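Local coordinates for putative dihydrodipicolinate synthase (Thermus thermophilus, PDB 2PCQ), which belongs to the dihydrodipicolinate synthase family and assembles as a homotetramer whose subunits are built on a parallel eight-stranded TIM barrel, at residues Glu221-Leu233 and Arg268-Trp281. Residues are numbered along the deposited sequence; the frame is centred on the assembly and turned at random.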
loop_
_atom_site.group_PDB
_atom_site.type_symbol
_atom_site.label_atom_id
_atom_site.label_comp_id
_atom_site.label_asym_id
_atom_site.label_seq_id
_atom_site.Cartn_x
_atom_site.Cartn_y
_atom_site.Cartn_z
ATOM N N GLU A 221 19.188 19.159 -20.353
ATOM C CA GLU A 221 18.216 20.063 -20.966
ATOM C C GLU A 221 17.171 19.296 -21.762
ATOM O O GLU A 221 15.992 19.654 -21.757
ATOM C CB GLU A 221 18.907 21.085 -21.878
ATOM C CG GLU A 221 19.671 22.176 -21.131
ATOM C CD GLU A 221 18.795 22.939 -20.145
ATOM O OE1 GLU A 221 17.767 23.508 -20.573
ATOM O OE2 GLU A 221 19.133 22.971 -18.942
ATOM N N LEU A 222 17.597 18.243 -22.451
ATOM C CA LEU A 222 16.656 17.453 -23.237
ATOM C C LEU A 222 15.756 16.642 -22.301
ATOM O O LEU A 222 14.566 16.464 -22.569
ATOM C CB LEU A 222 17.411 16.535 -24.203
ATOM C CG LEU A 222 16.587 15.875 -25.313
ATOM C CD1 LEU A 222 15.666 16.904 -25.960
ATOM C CD2 LEU A 222 17.526 15.259 -26.350
ATOM N N GLN A 223 16.330 16.165 -21.199
ATOM C CA GLN A 223 15.583 15.399 -20.202
ATOM C C GLN A 223 14.471 16.282 -19.624
ATOM O O GLN A 223 13.339 15.835 -19.434
ATOM C CB GLN A 223 16.538 14.926 -19.096
ATOM C CG GLN A 223 15.924 14.698 -17.707
ATOM C CD GLN A 223 14.970 13.523 -17.632
ATOM O OE1 GLN A 223 15.201 12.469 -18.237
ATOM N NE2 GLN A 223 13.901 13.686 -16.860
ATOM N N LYS A 224 14.797 17.541 -19.353
ATOM C CA LYS A 224 13.816 18.477 -18.818
ATOM C C LYS A 224 12.750 18.783 -19.871
ATOM O O LYS A 224 11.561 18.872 -19.558
ATOM C CB LYS A 224 14.512 19.769 -18.381
ATOM C CG LYS A 224 15.451 19.569 -17.198
ATOM C CD LYS A 224 16.460 20.701 -17.058
ATOM C CE LYS A 224 15.790 22.031 -16.791
ATOM N NZ LYS A 224 16.801 23.122 -16.666
ATOM N N LYS A 225 13.179 18.934 -21.119
ATOM C CA LYS A 225 12.259 19.226 -22.213
ATOM C C LYS A 225 11.257 18.097 -22.440
ATOM O O LYS A 225 10.081 18.344 -22.723
ATOM C CB LYS A 225 13.038 19.476 -23.506
ATOM C CG LYS A 225 12.153 19.742 -24.720
ATOM C CD LYS A 225 12.986 20.066 -25.953
ATOM C CE LYS A 225 13.758 21.368 -25.774
ATOM N NZ LYS A 225 12.843 22.526 -25.566
ATOM N N LEU A 226 11.723 16.858 -22.308
ATOM C CA LEU A 226 10.866 15.694 -22.522
ATOM C C LEU A 226 10.072 15.242 -21.289
ATOM O O LEU A 226 9.175 14.406 -21.400
ATOM C CB LEU A 226 11.707 14.521 -23.043
ATOM C CG LEU A 226 12.411 14.725 -24.389
ATOM C CD1 LEU A 226 13.298 13.519 -24.707
ATOM C CD2 LEU A 226 11.366 14.930 -25.483
ATOM N N PHE A 227 10.391 15.790 -20.123
ATOM C CA PHE A 227 9.692 15.395 -18.904
ATOM C C PHE A 227 8.159 15.501 -18.976
ATOM O O PHE A 227 7.457 14.547 -18.652
ATOM C CB PHE A 227 10.190 16.210 -17.706
ATOM C CG PHE A 227 9.458 15.902 -16.428
ATOM C CD1 PHE A 227 9.798 14.786 -15.665
ATOM C CD2 PHE A 227 8.380 16.688 -16.023
ATOM C CE1 PHE A 227 9.072 14.453 -14.519
ATOM C CE2 PHE A 227 7.644 16.364 -14.878
ATOM C CZ PHE A 227 7.990 15.245 -14.126
ATOM N N PRO A 228 7.623 16.667 -19.387
ATOM C CA PRO A 228 6.165 16.829 -19.471
ATOM C C PRO A 228 5.489 15.793 -20.364
ATOM O O PRO A 228 4.422 15.278 -20.027
ATOM C CB PRO A 228 6.007 18.253 -20.003
ATOM C CG PRO A 228 7.202 18.952 -19.430
ATOM C CD PRO A 228 8.301 17.941 -19.687
ATOM N N LEU A 229 6.113 15.495 -21.502
ATOM C CA LEU A 229 5.580 14.514 -22.441
ATOM C C LEU A 229 5.515 13.134 -21.786
ATOM O O LEU A 229 4.483 12.467 -21.823
ATOM C CB LEU A 229 6.463 14.431 -23.694
ATOM C CG LEU A 229 6.049 13.383 -24.737
ATOM C CD1 LEU A 229 4.894 13.930 -25.563
ATOM C CD2 LEU A 229 7.228 13.031 -25.643
ATOM N N GLY A 230 6.625 12.712 -21.189
ATOM C CA GLY A 230 6.667 11.410 -20.549
ATOM C C GLY A 230 5.793 11.300 -19.313
ATOM O O GLY A 230 5.187 10.257 -19.071
ATOM N N ASP A 231 5.731 12.379 -18.536
ATOM C CA ASP A 231 4.936 12.420 -17.309
ATOM C C ASP A 231 3.445 12.328 -17.597
ATOM O O ASP A 231 2.739 11.534 -16.980
ATOM C CB ASP A 231 5.223 13.713 -16.540
ATOM C CG ASP A 231 4.358 13.859 -15.293
ATOM O OD1 ASP A 231 4.540 13.074 -14.339
ATOM O OD2 ASP A 231 3.492 14.760 -15.269
ATOM N N LEU A 232 2.966 13.146 -18.530
ATOM C CA LEU A 232 1.549 13.134 -18.880
ATOM C C LEU A 232 1.136 11.837 -19.558
ATOM O O LEU A 232 0.063 11.308 -19.287
ATOM C CB LEU A 232 1.207 14.317 -19.788
ATOM C CG LEU A 232 1.091 15.664 -19.075
ATOM C CD1 LEU A 232 0.910 16.769 -20.099
ATOM C CD2 LEU A 232 -0.086 15.628 -18.098
ATOM N N LEU A 233 1.987 11.323 -20.439
ATOM C CA LEU A 233 1.673 10.085 -21.135
ATOM C C LEU A 233 1.519 8.933 -20.145
ATOM O O LEU A 233 0.646 8.079 -20.307
ATOM C CB LEU A 233 2.765 9.760 -22.159
ATOM C CG LEU A 233 2.450 8.651 -23.170
ATOM C CD1 LEU A 233 1.174 8.999 -23.936
ATOM C CD2 LEU A 233 3.625 8.481 -24.131
ATOM N N ARG A 268 -4.711 18.773 -21.829
ATOM C CA ARG A 268 -3.421 19.143 -21.257
ATOM C C ARG A 268 -2.274 18.629 -22.124
ATOM O O ARG A 268 -1.234 19.270 -22.237
ATOM C CB ARG A 268 -3.273 18.561 -19.849
ATOM C CG ARG A 268 -4.175 19.191 -18.803
ATOM C CD ARG A 268 -4.116 18.407 -17.499
ATOM N NE ARG A 268 -2.763 18.337 -16.956
ATOM C CZ ARG A 268 -2.417 17.594 -15.909
ATOM N NH1 ARG A 268 -3.328 16.853 -15.292
ATOM N NH2 ARG A 268 -1.162 17.593 -15.475
ATOM N N PHE A 269 -2.474 17.469 -22.739
ATOM C CA PHE A 269 -1.439 16.863 -23.566
ATOM C C PHE A 269 -1.250 17.525 -24.928
ATOM O O PHE A 269 -0.121 17.676 -25.390
ATOM C CB PHE A 269 -1.750 15.381 -23.777
ATOM C CG PHE A 269 -0.580 14.578 -24.261
ATOM C CD1 PHE A 269 0.486 14.300 -23.411
ATOM C CD2 PHE A 269 -0.550 14.082 -25.558
ATOM C CE1 PHE A 269 1.565 13.535 -23.846
ATOM C CE2 PHE A 269 0.522 13.317 -26.004
ATOM C CZ PHE A 269 1.583 13.040 -25.144
ATOM N N LEU A 270 -2.351 17.907 -25.568
ATOM C CA LEU A 270 -2.306 18.523 -26.895
ATOM C C LEU A 270 -1.213 19.582 -27.057
ATOM O O LEU A 270 -0.345 19.448 -27.918
ATOM C CB LEU A 270 -3.680 19.114 -27.250
ATOM C CG LEU A 270 -3.836 19.831 -28.599
ATOM C CD1 LEU A 270 -3.476 18.895 -29.745
ATOM C CD2 LEU A 270 -5.274 20.323 -28.743
ATOM N N PRO A 271 -1.232 20.639 -26.230
ATOM C CA PRO A 271 -0.197 21.670 -26.364
ATOM C C PRO A 271 1.225 21.158 -26.136
ATOM O O PRO A 271 2.175 21.667 -26.732
ATOM C CB PRO A 271 -0.618 22.723 -25.336
ATOM C CG PRO A 271 -1.349 21.924 -24.304
ATOM C CD PRO A 271 -2.170 20.979 -25.145
ATOM N N VAL A 272 1.372 20.156 -25.274
ATOM C CA VAL A 272 2.690 19.596 -25.012
ATOM C C VAL A 272 3.196 18.905 -26.276
ATOM O O VAL A 272 4.333 19.115 -26.695
ATOM C CB VAL A 272 2.653 18.574 -23.846
ATOM C CG1 VAL A 272 3.993 17.859 -23.736
ATOM C CG2 VAL A 272 2.346 19.292 -22.536
ATOM N N LEU A 273 2.339 18.090 -26.884
ATOM C CA LEU A 273 2.698 17.373 -28.101
ATOM C C LEU A 273 2.962 18.341 -29.254
ATOM O O LEU A 273 3.972 18.229 -29.948
ATOM C CB LEU A 273 1.580 16.405 -28.490
ATOM C CG LEU A 273 1.803 15.565 -29.750
ATOM C CD1 LEU A 273 3.093 14.768 -29.609
ATOM C CD2 LEU A 273 0.616 14.632 -29.961
ATOM N N GLU A 274 2.046 19.286 -29.457
ATOM C CA GLU A 274 2.196 20.270 -30.525
ATOM C C GLU A 274 3.465 21.095 -30.353
ATOM O O GLU A 274 4.116 21.455 -31.331
ATOM C CB GLU A 274 0.979 21.200 -30.576
ATOM C CG GLU A 274 -0.233 20.595 -31.264
ATOM C CD GLU A 274 0.083 20.117 -32.672
ATOM O OE1 GLU A 274 0.696 20.885 -33.443
ATOM O OE2 GLU A 274 -0.284 18.973 -33.013
ATOM N N GLY A 275 3.810 21.395 -29.104
ATOM C CA GLY A 275 5.007 22.170 -28.832
ATOM C C GLY A 275 6.254 21.436 -29.291
ATOM O O GLY A 275 7.126 22.015 -29.942
ATOM N N LEU A 276 6.346 20.155 -28.947
ATOM C CA LEU A 276 7.492 19.350 -29.347
ATOM C C LEU A 276 7.501 19.177 -30.857
ATOM O O LEU A 276 8.561 19.134 -31.480
ATOM C CB LEU A 276 7.448 17.976 -28.671
ATOM C CG LEU A 276 7.816 17.946 -27.185
ATOM C CD1 LEU A 276 7.601 16.549 -26.619
ATOM C CD2 LEU A 276 9.267 18.371 -27.018
ATOM N N LYS A 277 6.317 19.081 -31.451
ATOM C CA LYS A 277 6.233 18.911 -32.893
ATOM C C LYS A 277 6.763 20.151 -33.608
ATOM O O LYS A 277 7.463 20.046 -34.612
ATOM C CB LYS A 277 4.790 18.648 -33.325
ATOM C CG LYS A 277 4.653 18.363 -34.812
ATOM C CD LYS A 277 3.205 18.146 -35.206
ATOM C CE LYS A 277 3.082 17.901 -36.696
ATOM N NZ LYS A 277 1.661 17.787 -37.113
ATOM N N GLU A 278 6.427 21.323 -33.077
ATOM C CA GLU A 278 6.870 22.586 -33.657
ATOM C C GLU A 278 8.389 22.709 -33.544
ATOM O O GLU A 278 9.030 23.329 -34.392
ATOM C CB GLU A 278 6.187 23.754 -32.943
ATOM C CG GLU A 278 6.514 25.124 -33.515
ATOM C CD GLU A 278 6.148 25.248 -34.984
ATOM O OE1 GLU A 278 4.991 24.935 -35.340
ATOM O OE2 GLU A 278 7.016 25.663 -35.783
ATOM N N GLU A 279 8.959 22.116 -32.496
ATOM C CA GLU A 279 10.406 22.145 -32.293
ATOM C C GLU A 279 11.101 21.140 -33.204
ATOM O O GLU A 279 12.327 21.138 -33.303
ATOM C CB GLU A 279 10.771 21.806 -30.846
ATOM C CG GLU A 279 10.394 22.845 -29.822
ATOM C CD GLU A 279 10.993 22.531 -28.466
ATOM O OE1 GLU A 279 12.235 22.475 -28.368
ATOM O OE2 GLU A 279 10.230 22.333 -27.502
ATOM N N GLY A 280 10.316 20.276 -33.843
ATOM C CA GLY A 280 10.877 19.283 -34.745
ATOM C C GLY A 280 11.287 17.968 -34.101
ATOM O O GLY A 280 12.050 17.203 -34.690
ATOM N N TRP A 281 10.770 17.694 -32.905
ATOM C CA TRP A 281 11.106 16.468 -32.179
ATOM C C TRP A 281 10.122 15.307 -32.344
ATOM O O TRP A 281 10.388 14.200 -31.871
ATOM C CB TRP A 281 11.255 16.773 -30.684
ATOM C CG TRP A 281 12.605 17.298 -30.282
ATOM C CD1 TRP A 281 12.856 18.388 -29.500
ATOM C CD2 TRP A 281 13.881 16.717 -30.586
ATOM N NE1 TRP A 281 14.209 18.523 -29.295
ATOM C CE2 TRP A 281 14.864 17.515 -29.954
ATOM C CE3 TRP A 281 14.295 15.609 -31.336
ATOM C CZ2 TRP A 281 16.231 17.230 -30.039
ATOM C CZ3 TRP A 281 15.656 15.326 -31.422
ATOM C CH2 TRP A 281 16.608 16.139 -30.781
#
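Leu222 sets CD1 against the indole of Trp281, 4.0 Å from NE1, where two helices C-terminal to the last strand of the TIM barrel pack: 221-233, within helix 216-247, and 268-278, within helix 266-278. Their axes run roughly antiparallel (144°), 9.7 Å apart at closest. A Schellman motif follows helix 266-278: Gly280 has positive phi, Trp281 N bonds back to Leu276 O and Gly280 N to Lys277 O. The indole lies against Leu222 CD1 and Lys225 CD, while Ala203 and Ala206 of helix 201-212 also touch it. Lys225 ends in a salt bridge; CG is anti to the backbone N (chi1 178°) and the chain bends at chi3 and chi4, bringing NZ to the syn lone pair of Glu279 OE1 at 2.9 Å, with a weak second bond to OE2. The two methyls of Leu229 part between Leu276 and Phe269: CD2 lies 3.7 Å from Leu276 CD1, and CD1 lies 3.5 Å from Phe269 CZ. Its carbonyl O meets the Phe269 ring edge in plane. Leu232 divides its contacts among three side chains: CB abuts the edge of that ring, CD1 packs on Val272 CG2 at 3.8 Å, and CD2 sits over one guanidinium face of Arg268, off-centre, 3.4 Å from NH2.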